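Local coordinates for cytoplasmic protein (Cryptococcus neoformans var. grubii serotype A, PDB 7LPO) that probably hydrolyses steryl beta-glucosides, as a sterylglucosidase of glycoside hydrolase family 5, at residues Y118-M121 against D122-I125; L247-R250 against I251-A255; E109-G112 against P113-D117; R348-K352 against W353-R357. All coordinates share one frame; numbering follows the deposited sequence.

Contact 1: Y118-M121 against D122-I125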
loop_
_atom_site.group_PDB
_atom_site.type_symbol
_atom_site.label_atom_id
_atom_site.label_comp_id
_atom_site.label_asym_id
_atom_site.label_seq_id
_atom_site.Cartn_x
_atom_site.Cartn_y
_atom_site.Cartn_z
ATOM N N TYR A 118 9.099 -1.351 22.906
ATOM C CA TYR A 118 9.911 -0.145 22.806
ATOM C C TYR A 118 11.218 -0.405 22.080
ATOM O O TYR A 118 11.753 0.500 21.433
ATOM C CB TYR A 118 10.162 0.414 24.203
ATOM C CG TYR A 118 8.911 1.009 24.785
ATOM C CD1 TYR A 118 8.396 2.181 24.274
ATOM C CD2 TYR A 118 8.228 0.387 25.822
ATOM C CE1 TYR A 118 7.242 2.741 24.783
ATOM C CE2 TYR A 118 7.057 0.942 26.337
ATOM C CZ TYR A 118 6.582 2.122 25.807
ATOM O OH TYR A 118 5.439 2.702 26.285
ATOM N N ALA A 119 11.724 -1.635 22.136
ATOM C CA ALA A 119 12.957 -1.944 21.428
ATOM C C ALA A 119 12.752 -1.882 19.923
ATOM O O ALA A 119 13.618 -1.381 19.197
ATOM C CB ALA A 119 13.470 -3.319 21.848
ATOM N N TYR A 120 11.621 -2.385 19.426
ATOM C CA TYR A 120 11.387 -2.300 17.987
ATOM C C TYR A 120 11.190 -0.861 17.572
ATOM O O TYR A 120 11.636 -0.444 16.485
ATOM C CB TYR A 120 10.178 -3.141 17.586
ATOM C CG TYR A 120 10.058 -3.244 16.086
ATOM C CD1 TYR A 120 11.050 -3.858 15.341
ATOM C CD2 TYR A 120 8.974 -2.692 15.408
ATOM C CE1 TYR A 120 10.964 -3.944 13.960
ATOM C CE2 TYR A 120 8.872 -2.782 14.027
ATOM C CZ TYR A 120 9.874 -3.404 13.311
ATOM O OH TYR A 120 9.799 -3.498 11.943
ATOM N N MET A 121 10.524 -0.067 18.401
ATOM C CA MET A 121 10.406 1.362 18.191
ATOM C C MET A 121 11.795 2.025 17.967
ATOM O O MET A 121 11.966 2.801 17.057
ATOM C CB MET A 121 9.768 2.029 19.387
ATOM C CG MET A 121 8.355 1.642 19.660
ATOM S SD MET A 121 7.447 2.886 20.530
ATOM C CE MET A 121 5.828 2.291 20.576
ATOM N N ASP A 122 12.738 1.663 18.835
ATOM C CA ASP A 122 14.089 2.237 18.718
ATOM C C ASP A 122 14.811 1.695 17.496
ATOM O O ASP A 122 15.640 2.396 16.906
ATOM C CB ASP A 122 14.864 1.915 19.998
ATOM C CG ASP A 122 14.330 2.659 21.218
ATOM O OD1 ASP A 122 13.630 3.668 21.059
ATOM O OD2 ASP A 122 14.625 2.247 22.349
ATOM N N TYR A 123 14.520 0.451 17.109
ATOM C CA TYR A 123 15.066 -0.063 15.860
ATOM C C TYR A 123 14.576 0.768 14.680
ATOM O O TYR A 123 15.365 1.153 13.807
ATOM C CB TYR A 123 14.690 -1.532 15.663
ATOM C CG TYR A 123 14.843 -1.952 14.218
ATOM C CD1 TYR A 123 16.083 -2.307 13.709
ATOM C CD2 TYR A 123 13.751 -1.949 13.350
ATOM C CE1 TYR A 123 16.235 -2.669 12.384
ATOM C CE2 TYR A 123 13.894 -2.312 12.018
ATOM C CZ TYR A 123 15.138 -2.675 11.544
ATOM O OH TYR A 123 15.296 -3.035 10.224
ATOM N N ILE A 124 13.267 1.048 14.631
ATOM C CA ILE A 124 12.721 1.866 13.549
ATOM C C ILE A 124 13.410 3.222 13.511
ATOM O O ILE A 124 13.746 3.735 12.439
ATOM C CB ILE A 124 11.197 2.028 13.698
ATOM C CG1 ILE A 124 10.469 0.727 13.358
ATOM C CG2 ILE A 124 10.706 3.139 12.802
ATOM C CD1 ILE A 124 9.013 0.712 13.791
ATOM N N ILE A 125 13.622 3.828 14.679
ATOM C CA ILE A 125 14.285 5.127 14.743
ATOM C C ILE A 125 15.688 5.038 14.159
ATOM O O ILE A 125 16.123 5.925 13.418
ATOM C CB ILE A 125 14.302 5.640 16.196
ATOM C CG1 ILE A 125 12.937 6.242 16.530
ATOM C CG2 ILE A 125 15.430 6.634 16.405
ATOM C CD1 ILE A 125 12.681 6.403 18.013
#
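Residues 118-121 and 122-125 form the first two turns of helix 118-133, joined by i to i+4 backbone bonds. Asp122 N donates to Tyr118 O at 3.0 Å, and Tyr123 N, Ile124 N and Ile125 N repeat the step to Ala119, Tyr120 and Met121. The bond from Ile124 N to Tyr120 O, 2.9 Å long, is the straightest of the four, at 164°.

The side chains gather round Tyr120. Its CG stands anti to the backbone N (chi1 -171°), and Tyr123 has the same rotamer, which sends both rings off the helix side by side, pointing the same way. Their planes are only 20° apart, yet the rings are slid until they barely overlap, with centroids 5.4 Å apart; the closest approach is Tyr120 CE1 to Tyr123 CD2, 3.5 Å. Ile124 fills the next position: its CG1 lies over one face of the Tyr120 ring, 4.3 Å from the centroid, as a CH-pi contact, while its CD1 reaches Tyr120 CE2 at 3.5 Å. Both phenol oxygens are bonded beyond the helix, Tyr120 OH to Lys75 O and Tyr123 OH to Leu77 O.

This face of the helix lies towards strand 98-104, where Tyr101 touches Tyr123 and Ile124, and Phe103 touches Ile124. Elsewhere on the helix, Tyr118, Met121 and Ile125 pack on helix 232-254.

Contact 2: L247-R250 against I251-A255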
loop_
_atom_site.group_PDB
_atom_site.type_symbol
_atom_site.label_atom_id
_atom_site.label_comp_id
_atom_site.label_asym_id
_atom_site.label_seq_id
_atom_site.Cartn_x
_atom_site.Cartn_y
_atom_site.Cartn_z
ATOM N N LEU A 247 4.629 5.136 18.845
ATOM C CA LEU A 247 5.757 5.236 17.923
ATOM C C LEU A 247 6.040 6.694 17.589
ATOM O O LEU A 247 7.186 7.152 17.682
ATOM C CB LEU A 247 5.470 4.433 16.654
ATOM C CG LEU A 247 6.483 4.512 15.519
ATOM C CD1 LEU A 247 7.863 4.147 16.038
ATOM C CD2 LEU A 247 6.068 3.592 14.370
ATOM N N ALA A 248 4.996 7.443 17.211
ATOM C CA ALA A 248 5.160 8.862 16.903
ATOM C C ALA A 248 5.760 9.613 18.083
ATOM O O ALA A 248 6.711 10.386 17.926
ATOM C CB ALA A 248 3.820 9.482 16.511
ATOM N N LYS A 249 5.189 9.419 19.273
ATOM C CA LYS A 249 5.742 10.027 20.476
ATOM C C LYS A 249 7.206 9.654 20.661
ATOM O O LYS A 249 8.034 10.506 21.003
ATOM C CB LYS A 249 4.926 9.587 21.691
ATOM C CG LYS A 249 5.467 10.068 23.020
ATOM C CD LYS A 249 4.346 10.143 24.055
ATOM C CE LYS A 249 4.591 9.181 25.191
ATOM N NZ LYS A 249 5.776 9.609 25.979
ATOM N N ARG A 250 7.540 8.380 20.453
ATOM C CA ARG A 250 8.920 7.940 20.625
ATOM C C ARG A 250 9.852 8.686 19.682
ATOM O O ARG A 250 10.926 9.142 20.087
ATOM C CB ARG A 250 9.024 6.435 20.387
ATOM C CG ARG A 250 10.364 5.844 20.757
ATOM C CD ARG A 250 10.366 5.458 22.214
ATOM N NE ARG A 250 11.557 4.710 22.605
ATOM C CZ ARG A 250 11.741 4.211 23.824
ATOM N NH1 ARG A 250 10.803 4.379 24.749
ATOM N NH2 ARG A 250 12.847 3.544 24.119
ATOM N N ILE A 251 9.468 8.794 18.408
ATOM C CA ILE A 251 10.279 9.534 17.450
ATOM C C ILE A 251 10.391 10.988 17.876
ATOM O O ILE A 251 11.469 11.591 17.806
ATOM C CB ILE A 251 9.682 9.417 16.035
ATOM C CG1 ILE A 251 9.820 8.002 15.492
ATOM C CG2 ILE A 251 10.343 10.405 15.100
ATOM C CD1 ILE A 251 8.910 7.741 14.295
ATOM N N ALA A 252 9.277 11.577 18.319
ATOM C CA ALA A 252 9.284 12.992 18.669
ATOM C C ALA A 252 10.169 13.270 19.882
ATOM O O ALA A 252 10.811 14.325 19.959
ATOM C CB ALA A 252 7.854 13.474 18.926
ATOM N N GLU A 253 10.222 12.340 20.837
ATOM C CA GLU A 253 10.944 12.585 22.077
ATOM C C GLU A 253 12.389 12.126 22.028
ATOM O O GLU A 253 13.242 12.749 22.670
ATOM C CB GLU A 253 10.247 11.892 23.250
ATOM C CG GLU A 253 8.891 12.469 23.574
ATOM C CD GLU A 253 8.218 11.766 24.724
ATOM O OE1 GLU A 253 8.732 10.721 25.182
ATOM O OE2 GLU A 253 7.167 12.260 25.170
ATOM N N GLU A 254 12.687 11.055 21.293
ATOM C CA GLU A 254 14.025 10.481 21.268
ATOM C C GLU A 254 14.797 10.785 19.996
ATOM O O GLU A 254 16.014 10.572 19.972
ATOM C CB GLU A 254 13.956 8.958 21.443
ATOM C CG GLU A 254 13.442 8.518 22.804
ATOM C CD GLU A 254 14.364 8.949 23.941
ATOM O OE1 GLU A 254 15.601 8.716 23.843
ATOM O OE2 GLU A 254 13.842 9.525 24.922
ATOM N N ALA A 255 14.136 11.256 18.944
ATOM C CA ALA A 255 14.812 11.556 17.687
ATOM C C ALA A 255 14.056 12.668 16.966
ATOM O O ALA A 255 13.643 12.538 15.818
ATOM C CB ALA A 255 14.926 10.300 16.825
#
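Lys249 and Glu253, one helical turn apart, make the ionic part of this contact near the C-terminal end of helix 232-254. The ammonium NZ of Lys249 lies 3.1 Å from Glu253 OE2 in a salt bridge, meeting that oxygen on its syn side but 32° out of the carboxylate plane; a weak second bond runs to OE1. Glu253 is extended beyond CG, whereas Lys249 is bent at chi3 and chi4, which brings NZ round to the carboxylate oxygens. The lysine's aliphatic stem joins in, with Lys249 CG 3.5 Å from Glu253 OE2.

Backbone bonds tie the same residues together. Ile251 N to Leu247 O, at 2.9 Å and 166°, opens a regular i to i+4 series that continues through Ala252, Glu253 and Glu254. Arg250 O takes Glu254 N at 2.9 Å and also a weak bond from Glu253 N, shortly before Ala255 leaves helical geometry.

The apolar part is small: Leu247 CD1 and Ile251 CD1 approach to 4.1 Å on the buried side. Ile251 also packs on Trp266 of strand 263-267 and on Ile125 of helix 118-133.

The two basic residues thus have different partners. Glu254 lies one turn beyond Arg250, but Glu254 OE2 stays 5.8 Å from Arg250 NE, and the guanidinium is engaged instead by Asp122 of the neighbouring helix in a salt bridge. Lys249 pairs with Glu253 on its own helix, where the two probably offset each other's charge.

Contact 3: E109-G112 against P113-D117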
loop_
_atom_site.group_PDB
_atom_site.type_symbol
_atom_site.label_atom_id
_atom_site.label_comp_id
_atom_site.label_asym_id
_atom_site.label_seq_id
_atom_site.Cartn_x
_atom_site.Cartn_y
_atom_site.Cartn_z
ATOM N N GLU A 109 2.804 -4.079 19.446
ATOM C CA GLU A 109 1.988 -4.430 20.608
ATOM C C GLU A 109 1.701 -5.929 20.671
ATOM O O GLU A 109 0.679 -6.346 21.225
ATOM C CB GLU A 109 0.671 -3.635 20.605
ATOM C CG GLU A 109 -0.012 -3.464 21.956
ATOM C CD GLU A 109 -1.168 -2.452 21.918
ATOM O OE1 GLU A 109 -1.587 -2.033 20.824
ATOM O OE2 GLU A 109 -1.668 -2.067 22.987
ATOM N N HIS A 110 2.606 -6.748 20.141
ATOM C CA HIS A 110 2.396 -8.193 20.145
ATOM C C HIS A 110 2.346 -8.765 21.553
ATOM O O HIS A 110 1.700 -9.797 21.778
ATOM C CB HIS A 110 3.509 -8.884 19.371
ATOM C CG HIS A 110 4.880 -8.445 19.774
ATOM N ND1 HIS A 110 5.543 -8.972 20.862
ATOM C CD2 HIS A 110 5.708 -7.519 19.238
ATOM C CE1 HIS A 110 6.723 -8.387 20.981
ATOM N NE2 HIS A 110 6.848 -7.501 20.008
ATOM N N ALA A 111 3.040 -8.140 22.503
ATOM C CA ALA A 111 3.118 -8.695 23.852
ATOM C C ALA A 111 1.780 -8.685 24.580
ATOM O O ALA A 111 1.588 -9.484 25.495
ATOM C CB ALA A 111 4.151 -7.926 24.681
ATOM N N GLY A 112 0.867 -7.799 24.212
ATOM C CA GLY A 112 -0.420 -7.704 24.856
ATOM C C GLY A 112 -0.893 -6.269 24.865
ATOM O O GLY A 112 -0.133 -5.342 24.561
ATOM N N PRO A 113 -2.162 -6.051 25.225
ATOM C CA PRO A 113 -2.683 -4.677 25.277
ATOM C C PRO A 113 -1.820 -3.755 26.125
ATOM O O PRO A 113 -1.573 -4.033 27.303
ATOM C CB PRO A 113 -4.083 -4.837 25.886
ATOM C CG PRO A 113 -4.420 -6.275 25.769
ATOM C CD PRO A 113 -3.153 -7.061 25.635
ATOM N N LYS A 114 -1.353 -2.661 25.527
ATOM C CA LYS A 114 -0.545 -1.635 26.181
ATOM C C LYS A 114 0.820 -2.137 26.633
ATOM O O LYS A 114 1.485 -1.467 27.431
ATOM C CB LYS A 114 -1.302 -1.018 27.360
ATOM C CG LYS A 114 -2.385 -0.050 26.898
ATOM C CD LYS A 114 -3.342 0.323 28.004
ATOM C CE LYS A 114 -4.502 1.138 27.447
ATOM N NZ LYS A 114 -5.262 1.841 28.525
ATOM N N GLU A 115 1.262 -3.284 26.119
ATOM C CA GLU A 115 2.627 -3.778 26.292
ATOM C C GLU A 115 3.374 -3.484 24.998
ATOM O O GLU A 115 3.416 -4.309 24.086
ATOM C CB GLU A 115 2.630 -5.268 26.609
ATOM C CG GLU A 115 2.305 -5.626 28.043
ATOM C CD GLU A 115 2.480 -7.124 28.314
ATOM O OE1 GLU A 115 1.499 -7.892 28.141
ATOM O OE2 GLU A 115 3.600 -7.537 28.704
ATOM N N TYR A 116 3.964 -2.297 24.902
ATOM C CA TYR A 116 4.556 -1.825 23.663
ATOM C C TYR A 116 6.009 -2.273 23.547
ATOM O O TYR A 116 6.779 -2.195 24.510
ATOM C CB TYR A 116 4.459 -0.297 23.579
ATOM C CG TYR A 116 3.040 0.226 23.657
ATOM C CD1 TYR A 116 2.126 -0.034 22.643
ATOM C CD2 TYR A 116 2.615 0.977 24.746
ATOM C CE1 TYR A 116 0.826 0.439 22.712
ATOM C CE2 TYR A 116 1.322 1.448 24.828
ATOM C CZ TYR A 116 0.433 1.179 23.804
ATOM O OH TYR A 116 -0.852 1.648 23.891
ATOM N N ASP A 117 6.381 -2.730 22.346
ATOM C CA ASP A 117 7.748 -3.167 22.053
ATOM C C ASP A 117 8.597 -1.923 21.808
ATOM O O ASP A 117 8.797 -1.476 20.673
ATOM C CB ASP A 117 7.772 -4.112 20.857
ATOM C CG ASP A 117 9.096 -4.858 20.728
ATOM O OD1 ASP A 117 10.125 -4.338 21.203
ATOM O OD2 ASP A 117 9.117 -5.954 20.132
HETATM O O HOH W 1 -2.454 0.202 22.688
HETATM O O HOH W 2 4.968 -5.825 22.333
#
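His110 and Asp117 join the two ends of a loop of two consecutive beta turns between helices 105-109 and 118-133, in which a type I turn (Glu109 to Gly112) runs into a type II turn (Gly112 to Glu115). The histidine adopts chi1 50°, with CG between the backbone N and carbonyl carbon, and this swings NE2 towards Asp117. His110 NE2 donates to Asp117 OD2 at 2.7 Å, in the ring plane; the carboxylate is turned 75° from the ring and accepts on its anti side. Gly68 O holds ND1, fixing the ring's rotation, while Asp117 OD1 caps Tyr120 N at the start of the next helix.

Glu109 extends fully from a CG anti to its N, carrying its carboxylate alongside the Tyr116 ring, where Glu109 OE2 accepts Lys114 N of the second turn at 2.6 Å through its anti lone pair; Trp105 NE1 holds OE1. At the shared corner, Gly112 has a positive phi (147°) that favours glycine, and Gly112 O receives Glu115 N at 2.9 Å. Water completes the loop: one molecule, above the centre of the His110 ring, accepts from Ala111 N at 3.0 Å and donates to Glu115 O at 2.8 Å.

Contact 4: R348-K352 against W353-R357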
loop_
_atom_site.group_PDB
_atom_site.type_symbol
_atom_site.label_atom_id
_atom_site.label_comp_id
_atom_site.label_asym_id
_atom_site.label_seq_id
_atom_site.Cartn_x
_atom_site.Cartn_y
_atom_site.Cartn_z
ATOM N N ARG A 348 -7.641 -18.575 27.279
ATOM C CA ARG A 348 -6.810 -18.036 26.216
ATOM C C ARG A 348 -7.198 -16.632 25.771
ATOM O O ARG A 348 -6.454 -16.022 25.000
ATOM C CB ARG A 348 -6.883 -18.945 24.983
ATOM C CG ARG A 348 -6.230 -20.292 25.110
ATOM C CD ARG A 348 -6.113 -20.927 23.720
ATOM N NE ARG A 348 -7.299 -21.701 23.376
ATOM C CZ ARG A 348 -7.980 -21.600 22.236
ATOM N NH1 ARG A 348 -7.616 -20.744 21.289
ATOM N NH2 ARG A 348 -9.044 -22.367 22.043
ATOM N N GLY A 349 -8.352 -16.126 26.183
ATOM C CA GLY A 349 -8.827 -14.843 25.717
ATOM C C GLY A 349 -8.813 -13.789 26.795
ATOM O O GLY A 349 -7.747 -13.398 27.275
ATOM N N SER A 350 -9.999 -13.313 27.171
ATOM C CA SER A 350 -10.121 -12.337 28.246
ATOM C C SER A 350 -9.242 -12.681 29.444
ATOM O O SER A 350 -8.536 -11.823 29.981
ATOM C CB SER A 350 -11.579 -12.245 28.693
ATOM O OG SER A 350 -12.441 -11.918 27.619
ATOM N N GLY A 351 -9.278 -13.939 29.880
ATOM C CA GLY A 351 -8.597 -14.298 31.107
ATOM C C GLY A 351 -7.092 -14.218 31.001
ATOM O O GLY A 351 -6.415 -13.928 31.992
ATOM N N LYS A 352 -6.545 -14.485 29.819
ATOM C CA LYS A 352 -5.106 -14.494 29.618
ATOM C C LYS A 352 -4.560 -13.103 29.322
ATOM O O LYS A 352 -3.589 -12.669 29.954
ATOM C CB LYS A 352 -4.753 -15.443 28.478
ATOM C CG LYS A 352 -3.386 -15.201 27.868
ATOM C CD LYS A 352 -2.977 -16.360 26.957
ATOM C CE LYS A 352 -1.746 -16.013 26.147
ATOM N NZ LYS A 352 -1.531 -16.985 25.038
ATOM N N TRP A 353 -5.167 -12.402 28.354
ATOM C CA TRP A 353 -4.655 -11.108 27.920
ATOM C C TRP A 353 -5.096 -9.963 28.821
ATOM O O TRP A 353 -4.512 -8.878 28.746
ATOM C CB TRP A 353 -5.093 -10.841 26.478
ATOM C CG TRP A 353 -4.598 -11.892 25.514
ATOM C CD1 TRP A 353 -5.314 -12.929 24.981
ATOM C CD2 TRP A 353 -3.275 -12.003 24.986
ATOM N NE1 TRP A 353 -4.514 -13.674 24.149
ATOM C CE2 TRP A 353 -3.257 -13.127 24.136
ATOM C CE3 TRP A 353 -2.103 -11.258 25.145
ATOM C CZ2 TRP A 353 -2.112 -13.520 23.443
ATOM C CZ3 TRP A 353 -0.970 -11.649 24.460
ATOM C CH2 TRP A 353 -0.981 -12.770 23.620
ATOM N N GLY A 354 -6.111 -10.167 29.655
ATOM C CA GLY A 354 -6.397 -9.237 30.730
ATOM C C GLY A 354 -7.425 -8.157 30.465
ATOM O O GLY A 354 -7.231 -7.010 30.872
ATOM N N TRP A 355 -8.524 -8.492 29.801
ATOM C CA TRP A 355 -9.672 -7.602 29.723
ATOM C C TRP A 355 -10.878 -8.309 30.326
ATOM O O TRP A 355 -10.865 -9.521 30.558
ATOM C CB TRP A 355 -9.953 -7.162 28.274
ATOM C CG TRP A 355 -10.083 -8.285 27.298
ATOM C CD1 TRP A 355 -11.132 -9.145 27.172
ATOM C CD2 TRP A 355 -9.123 -8.676 26.309
ATOM N NE1 TRP A 355 -10.891 -10.049 26.156
ATOM C CE2 TRP A 355 -9.658 -9.787 25.619
ATOM C CE3 TRP A 355 -7.864 -8.201 25.945
ATOM C CZ2 TRP A 355 -8.977 -10.423 24.581
ATOM C CZ3 TRP A 355 -7.196 -8.828 24.905
ATOM C CH2 TRP A 355 -7.755 -9.932 24.241
ATOM N N THR A 356 -11.928 -7.535 30.584
ATOM C CA THR A 356 -13.198 -8.060 31.069
ATOM C C THR A 356 -14.234 -7.936 29.959
ATOM O O THR A 356 -14.489 -6.834 29.464
ATOM C CB THR A 356 -13.666 -7.308 32.318
ATOM O OG1 THR A 356 -12.650 -7.368 33.324
ATOM C CG2 THR A 356 -14.949 -7.915 32.875
ATOM N N ARG A 357 -14.841 -9.055 29.586
ATOM C CA ARG A 357 -15.864 -9.068 28.556
ATOM C C ARG A 357 -17.244 -8.938 29.187
ATOM O O ARG A 357 -17.536 -9.569 30.206
ATOM C CB ARG A 357 -15.781 -10.354 27.735
ATOM C CG ARG A 357 -16.499 -10.271 26.390
ATOM C CD ARG A 357 -16.473 -11.611 25.701
ATOM N NE ARG A 357 -15.114 -12.072 25.430
ATOM C CZ ARG A 357 -14.352 -11.613 24.439
ATOM N NH1 ARG A 357 -14.807 -10.666 23.627
ATOM N NH2 ARG A 357 -13.133 -12.093 24.266
HETATM O O HOH W 3 -4.120 -16.631 23.673
#
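Trp353 N closes the single turn of helix 350-353 on Gly349 O, 3.0 Å away and almost straight at 172°, and Ser350 O then receives Gly354 N at 3.0 Å and, weakly, Trp355 N. Two indoles are presented by this short backbone. Lys352, extended along its whole length, runs beside Trp353 over one face of the ring: its CG stands 4.1 Å from the centroid of the five-membered ring, only 4° off the normal, and CE continues across to CZ2 at 3.7 Å. A water accepts from Lys352 NZ and donates to Arg348 O at 2.8 Å; Glu66 O is a further partner of NZ.

Trp355 turns back over the helix start, its CG wedged between backbone N and carbonyl carbon (chi1 53°). Ser350 CA therefore lies over the five-membered ring, 3.6 Å from its centroid, as a CH-pi contact. Ser350 OG is bonded to Asp345, which also forms a salt bridge with Arg357.

Gly349 occupies the N-cap position and Gly354, with positive phi, follows the last helical residue. The arrangement is that of a one-turn helix bracketed by glycines, whose two tryptophans pack against helix 159-163 through Trp159.

How the contacts relate
Along the chain the order is contact 3, contact 1, contact 2, contact 4, all in series. Contact 3 leads directly into contact 1, and both fall within the glycoside hydrolase family 5 range, whose catalytic fold is a TIM barrel. Contacts 1 and 2, centres about 10 Å apart, sit on adjacent helices, 118-133 and 232-254, joined by Asp122 OD1 to Arg250 NE at 2.8 Å. On the other side, contact 4 meets contact 3 with centres about 14 Å apart, Pro113 CG lying 3.9 Å from Trp355 CZ3. Contacts 2 and 4 stand about 30 Å apart between centres and do not touch; they are linked only through contacts 1 and 3, which touch in turn.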